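Local coordinates for putative O-GlcNAcase nagJ (Clostridium perfringens, PDB 6PV5), which is a family 84 glycoside hydrolase that probably has hexosaminidase activity, this chain being the portion that includes the catalytic barrel, at residues V261-P266 / S298-W303; R497-E502 / A608-D613. One frame throughout, in Å; residues are numbered along the deposited sequence. Where two conformers were deposited one is given.

Contact 1 (V261-P266 / S298-W303); sequences VFAISP and SFAILW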
loop_
_atom_site.group_PDB
_atom_site.type_symbol
_atom_site.label_atom_id
_atom_site.label_comp_id
_atom_site.label_asym_id
_atom_site.label_seq_id
_atom_site.Cartn_x
_atom_site.Cartn_y
_atom_site.Cartn_z
ATOM N N VAL A 261 -6.717 13.732 -2.931
ATOM C CA VAL A 261 -8.012 13.789 -2.269
ATOM C C VAL A 261 -7.863 14.596 -0.986
ATOM O O VAL A 261 -7.107 14.216 -0.093
ATOM C CB VAL A 261 -8.571 12.374 -1.999
ATOM C CG1 VAL A 261 -9.963 12.431 -1.392
ATOM C CG2 VAL A 261 -8.567 11.513 -3.254
ATOM N N PHE A 262 -8.598 15.701 -0.877
ATOM C CA PHE A 262 -8.554 16.467 0.355
ATOM C C PHE A 262 -9.678 16.032 1.285
ATOM O O PHE A 262 -10.856 16.084 0.911
ATOM C CB PHE A 262 -8.644 17.972 0.081
ATOM C CG PHE A 262 -8.366 18.793 1.315
ATOM C CD1 PHE A 262 -7.087 19.274 1.572
ATOM C CD2 PHE A 262 -9.352 19.021 2.252
ATOM C CE1 PHE A 262 -6.809 19.999 2.718
ATOM C CE2 PHE A 262 -9.077 19.769 3.390
ATOM C CZ PHE A 262 -7.803 20.244 3.631
ATOM N N ALA A 263 -9.307 15.676 2.524
ATOM C CA ALA A 263 -10.258 15.193 3.510
ATOM C C ALA A 263 -10.569 16.293 4.516
ATOM O O ALA A 263 -9.659 16.954 5.012
ATOM C CB ALA A 263 -9.733 13.949 4.206
ATOM N N ILE A 264 -11.863 16.428 4.843
ATOM C CA ILE A 264 -12.378 17.382 5.811
ATOM C C ILE A 264 -13.071 16.606 6.931
ATOM O O ILE A 264 -13.894 15.740 6.651
ATOM C CB ILE A 264 -13.376 18.339 5.120
ATOM C CG1 ILE A 264 -12.764 18.983 3.876
ATOM C CG2 ILE A 264 -13.854 19.393 6.102
ATOM C CD1 ILE A 264 -13.759 19.692 2.989
ATOM N N SER A 265 -12.756 16.940 8.192
ATOM C CA SER A 265 -13.388 16.319 9.345
ATOM C C SER A 265 -14.075 17.388 10.176
ATOM O O SER A 265 -13.521 17.841 11.171
ATOM C CB SER A 265 -12.418 15.532 10.214
ATOM O OG SER A 265 -11.654 14.634 9.436
ATOM N N PRO A 266 -15.300 17.810 9.799
ATOM C CA PRO A 266 -15.969 18.925 10.474
ATOM C C PRO A 266 -16.721 18.492 11.724
ATOM O O PRO A 266 -17.268 19.322 12.449
ATOM C CB PRO A 266 -17.020 19.333 9.435
ATOM C CG PRO A 266 -17.374 18.043 8.730
ATOM C CD PRO A 266 -16.065 17.275 8.654
ATOM N N SER A 298 -10.623 16.194 -5.917
ATOM C CA SER A 298 -11.229 15.095 -5.167
ATOM C C SER A 298 -11.360 15.462 -3.697
ATOM O O SER A 298 -10.416 15.977 -3.103
ATOM C CB SER A 298 -10.459 13.816 -5.292
ATOM O OG SER A 298 -10.521 13.273 -6.607
ATOM N N PHE A 299 -12.528 15.160 -3.114
ATOM C CA PHE A 299 -12.843 15.578 -1.762
ATOM C C PHE A 299 -13.405 14.397 -0.968
ATOM O O PHE A 299 -13.990 13.464 -1.524
ATOM C CB PHE A 299 -13.876 16.708 -1.763
ATOM C CG PHE A 299 -13.459 17.933 -2.538
ATOM C CD1 PHE A 299 -13.456 17.936 -3.925
ATOM C CD2 PHE A 299 -13.040 19.074 -1.875
ATOM C CE1 PHE A 299 -13.051 19.058 -4.634
ATOM C CE2 PHE A 299 -12.631 20.190 -2.586
ATOM C CZ PHE A 299 -12.634 20.179 -3.960
ATOM N N ALA A 300 -13.246 14.479 0.354
ATOM C CA ALA A 300 -13.815 13.488 1.246
ATOM C C ALA A 300 -14.279 14.231 2.476
ATOM O O ALA A 300 -13.613 15.162 2.919
ATOM C CB ALA A 300 -12.782 12.427 1.589
ATOM N N ILE A 301 -15.453 13.849 2.975
ATOM C CA ILE A 301 -15.906 14.354 4.255
ATOM C C ILE A 301 -16.016 13.156 5.195
ATOM O O ILE A 301 -16.730 12.197 4.896
ATOM C CB ILE A 301 -17.247 15.109 4.124
ATOM C CG1 ILE A 301 -17.209 16.182 3.031
ATOM C CG2 ILE A 301 -17.661 15.680 5.469
ATOM C CD1 ILE A 301 -18.501 16.957 2.885
ATOM N N LEU A 302 -15.319 13.243 6.331
ATOM C CA LEU A 302 -15.152 12.116 7.243
ATOM C C LEU A 302 -16.001 12.349 8.490
ATOM O O LEU A 302 -16.000 13.458 9.014
ATOM C CB LEU A 302 -13.661 12.067 7.607
ATOM C CG LEU A 302 -12.720 11.219 6.739
ATOM C CD1 LEU A 302 -13.061 11.155 5.257
ATOM C CD2 LEU A 302 -11.256 11.582 6.939
ATOM N N TRP A 303 -16.711 11.309 8.972
ATOM C CA TRP A 303 -17.334 11.380 10.292
ATOM C C TRP A 303 -16.723 10.377 11.275
ATOM O O TRP A 303 -17.303 10.103 12.318
ATOM C CB TRP A 303 -18.855 11.191 10.207
ATOM C CG TRP A 303 -19.511 12.042 9.161
ATOM C CD1 TRP A 303 -19.842 11.667 7.890
ATOM C CD2 TRP A 303 -19.873 13.429 9.282
ATOM N NE1 TRP A 303 -20.404 12.719 7.219
ATOM C CE2 TRP A 303 -20.447 13.810 8.049
ATOM C CE3 TRP A 303 -19.800 14.375 10.316
ATOM C CZ2 TRP A 303 -20.936 15.098 7.824
ATOM C CZ3 TRP A 303 -20.267 15.654 10.089
ATOM C CH2 TRP A 303 -20.826 16.002 8.858
#

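Contact 2 (R497-E502 / A608-D613); sequences RPDSPE and ANNVVD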
loop_
_atom_site.group_PDB
_atom_site.type_symbol
_atom_site.label_atom_id
_atom_site.label_comp_id
_atom_site.label_asym_id
_atom_site.label_seq_id
_atom_site.Cartn_x
_atom_site.Cartn_y
_atom_site.Cartn_z
ATOM N N ARG A 497 0.406 -11.095 7.952
ATOM C CA ARG A 497 1.000 -12.422 7.897
ATOM C C ARG A 497 1.628 -12.752 9.255
ATOM O O ARG A 497 2.320 -11.907 9.841
ATOM C CB ARG A 497 2.059 -12.408 6.791
ATOM C CG ARG A 497 2.956 -13.641 6.710
ATOM C CD ARG A 497 4.206 -13.265 5.932
ATOM N NE ARG A 497 5.199 -14.320 5.699
ATOM C CZ ARG A 497 6.251 -14.577 6.482
ATOM N NH1 ARG A 497 7.092 -15.535 6.141
ATOM N NH2 ARG A 497 6.465 -13.886 7.594
ATOM N N PRO A 498 1.422 -13.981 9.800
ATOM C CA PRO A 498 2.102 -14.400 11.037
ATOM C C PRO A 498 3.623 -14.370 10.876
ATOM O O PRO A 498 4.143 -14.667 9.806
ATOM C CB PRO A 498 1.577 -15.839 11.281
ATOM C CG PRO A 498 0.235 -15.826 10.531
ATOM C CD PRO A 498 0.533 -15.032 9.260
ATOM N N ASP A 499 4.330 -13.978 11.941
ATOM C CA ASP A 499 5.781 -13.871 11.910
ATOM C C ASP A 499 6.397 -15.269 11.789
ATOM O O ASP A 499 5.878 -16.218 12.379
ATOM C CB ASP A 499 6.304 -13.332 13.241
ATOM C CG ASP A 499 5.931 -11.887 13.551
ATOM O OD1 ASP A 499 5.663 -11.125 12.588
ATOM O OD2 ASP A 499 5.957 -11.522 14.762
ATOM N N SER A 500 7.482 -15.370 11.011
ATOM C CA SER A 500 8.364 -16.526 10.942
ATOM C C SER A 500 7.612 -17.838 11.181
ATOM O O SER A 500 7.903 -18.548 12.148
ATOM C CB SER A 500 9.527 -16.371 11.907
ATOM O OG SER A 500 9.037 -16.376 13.243
ATOM N N PRO A 501 6.659 -18.223 10.290
ATOM C CA PRO A 501 5.795 -19.398 10.535
ATOM C C PRO A 501 6.459 -20.782 10.589
ATOM O O PRO A 501 6.005 -21.661 11.321
ATOM C CB PRO A 501 4.806 -19.354 9.351
ATOM C CG PRO A 501 5.565 -18.592 8.271
ATOM C CD PRO A 501 6.338 -17.522 9.027
ATOM N N GLU A 502 7.534 -20.963 9.819
ATOM C CA GLU A 502 8.276 -22.209 9.753
ATOM C C GLU A 502 9.086 -22.395 11.033
ATOM O O GLU A 502 9.145 -23.511 11.550
ATOM C CB GLU A 502 9.280 -22.205 8.599
ATOM C CG GLU A 502 8.667 -22.344 7.232
ATOM C CD GLU A 502 9.694 -22.348 6.101
ATOM O OE1 GLU A 502 9.645 -21.423 5.259
ATOM O OE2 GLU A 502 10.550 -23.269 6.062
ATOM N N ALA A 608 10.327 -10.058 16.426
ATOM C CA ALA A 608 10.521 -11.461 16.749
ATOM C C ALA A 608 9.876 -11.793 18.094
ATOM O O ALA A 608 10.280 -12.765 18.742
ATOM C CB ALA A 608 12.012 -11.792 16.764
ATOM N N ASN A 609 8.818 -11.048 18.462
ATOM C CA ASN A 609 8.259 -11.019 19.810
ATOM C C ASN A 609 7.184 -12.096 20.002
ATOM O O ASN A 609 6.827 -12.378 21.136
ATOM C CB ASN A 609 7.636 -9.654 20.146
ATOM C CG ASN A 609 6.610 -9.246 19.111
ATOM O OD1 ASN A 609 6.926 -9.161 17.923
ATOM N ND2 ASN A 609 5.372 -9.048 19.525
ATOM N N ASN A 610 6.681 -12.699 18.915
ATOM C CA ASN A 610 5.638 -13.720 18.989
ATOM C C ASN A 610 6.211 -15.148 18.932
ATOM O O ASN A 610 5.541 -16.082 19.356
ATOM C CB ASN A 610 4.604 -13.616 17.845
ATOM C CG ASN A 610 3.839 -12.306 17.826
ATOM O OD1 ASN A 610 3.461 -11.792 18.871
ATOM N ND2 ASN A 610 3.592 -11.761 16.646
ATOM N N VAL A 611 7.380 -15.339 18.310
ATOM C CA VAL A 611 7.920 -16.681 18.080
ATOM C C VAL A 611 9.271 -16.876 18.787
ATOM O O VAL A 611 9.394 -17.756 19.632
ATOM C CB VAL A 611 8.011 -16.995 16.571
ATOM C CG1 VAL A 611 8.625 -18.373 16.320
ATOM C CG2 VAL A 611 6.647 -16.855 15.874
ATOM N N VAL A 612 10.275 -16.046 18.473
ATOM C CA VAL A 612 11.619 -16.251 19.001
ATOM C C VAL A 612 11.673 -15.874 20.484
ATOM O O VAL A 612 12.288 -16.572 21.298
ATOM C CB VAL A 612 12.700 -15.518 18.172
ATOM C CG1 VAL A 612 14.078 -15.625 18.818
ATOM C CG2 VAL A 612 12.782 -16.066 16.745
ATOM N N ASP A 613 11.058 -14.738 20.825
ATOM C CA ASP A 613 11.106 -14.216 22.172
ATOM C C ASP A 613 10.583 -15.248 23.187
ATOM O O ASP A 613 11.261 -15.524 24.181
ATOM C CB ASP A 613 10.456 -12.832 22.246
ATOM C CG ASP A 613 10.612 -12.200 23.618
ATOM O OD1 ASP A 613 9.930 -12.655 24.531
ATOM O OD2 ASP A 613 11.449 -11.302 23.760
HETATM O O HOH W 1 7.699 -13.050 16.243
HETATM O O HOH W 2 2.882 -14.074 14.547
#

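Contact 1 (V261-P266 / S298-W303)
Pro266 meets the indole of Trp303 obliquely, its CG 4.0 Å from CZ3, the two side chains crossing at about a right angle. Ile301, two residues earlier in the same segment, puts CG2 over one face of the indole, 3.9 Å above the plane and offset toward the rim. That methyl lies anti to the backbone N of Ile301, placing it against Pro266 CD (3.9 Å) at the C-terminal ends of the two strands. At the edge of the Phe262 ring, in its plane, sits Ile264 CG1; the ring itself leads away from the neighbouring strand toward Leu291 of helix 274-294. Phe299 packs on the same helix and meets Phe325 edge-to-face. On the other side of the sheet, Val261, Ala263 and Ala300 face into the barrel, Val261 CG1 meeting Ala300 CB (4.1 Å), and Leu302 CD2 reaches Ala263 CB (3.9 Å). Four backbone bonds, each 2.9 Å between N and O, join the strands in parallel register: Phe262 N to Ser298 O, Ala300 N to Phe262 O, Ile264 N to Ala300 O and, straightest at 168°, Leu302 N to Ile264 O. Strands 259-264 and 298-302, joined through helix 274-294, form a beta-alpha-beta crossover, the third and fourth strands of the eight-stranded parallel (beta/alpha)8 barrel that is the catalytic fold of family 84.

Contact 2 (R497-E502 / A608-D613)
Asp499 reaches across to Asn610 with one carboxylate oxygen, OD2, which lies 3.0 Å from the amide ND2. The bond is weak, bent to 121° at the hydrogen, although the carboxylate and amide planes are only 18° apart; the two side chains themselves cross at about a right angle. In Asp499, CG stands beside the backbone N and opposite the carbonyl carbon (chi1 -67°), which carries OD2 to Asn610 and to the first of two bridging waters. Water 1 adds a second link, donating to Asp499 OD2 at 2.8 Å and accepting from Asn610 N at 2.9 Å. Water 2 accepts from Asp499 N and, weakly, from Asn610 ND2. OD2 is further gripped by a salt bridge to Lys414, whose NZ also bonds Asn609 OD1 and probably favours the charged form of Asp499, while OD1 takes the backbone N-H groups of Thr491 and Arg492, which helps to fix the rotation of the carboxylate. Beside this polar cluster, Ser500 OG lies against the branch of Val611, 3.5 Å from CB, a van der Waals contact set by a hydroxyl held between its own backbone N and carbonyl carbon. Val611 CG2 also rests 3.6 Å from Asp499 O. Ser500 is the N-cap residue of helix 501-515, without a side-chain capping bond, and Val611 immediately precedes helix 612-619. The contact thus joins the starts of two helices, Val611 packing on Ile503, Lys504 and Ile507 of helix 501-515 and Tyr564 of helix 548-579 touching Ala608 and Val612.

The two contacts belong to different parts of the chain and lie on opposite sides of its centre, 38 Å apart between centres and about 26 Å between nearest atoms, without touching. Contact 1 is inside the catalytic barrel, near its active site: the side chain of Ser265 is about 8 Å from that of Asp305, the predicted proton donor. Contact 2 lies far from that predicted proton donor, in the helical region that follows the barrel in sequence. They are arranged in series: both segments of contact 1 precede 497-502 in the sequence. Contact 1 joins strands one crossover apart, whereas contact 2 brings together ends separated by 105 mostly helical residues.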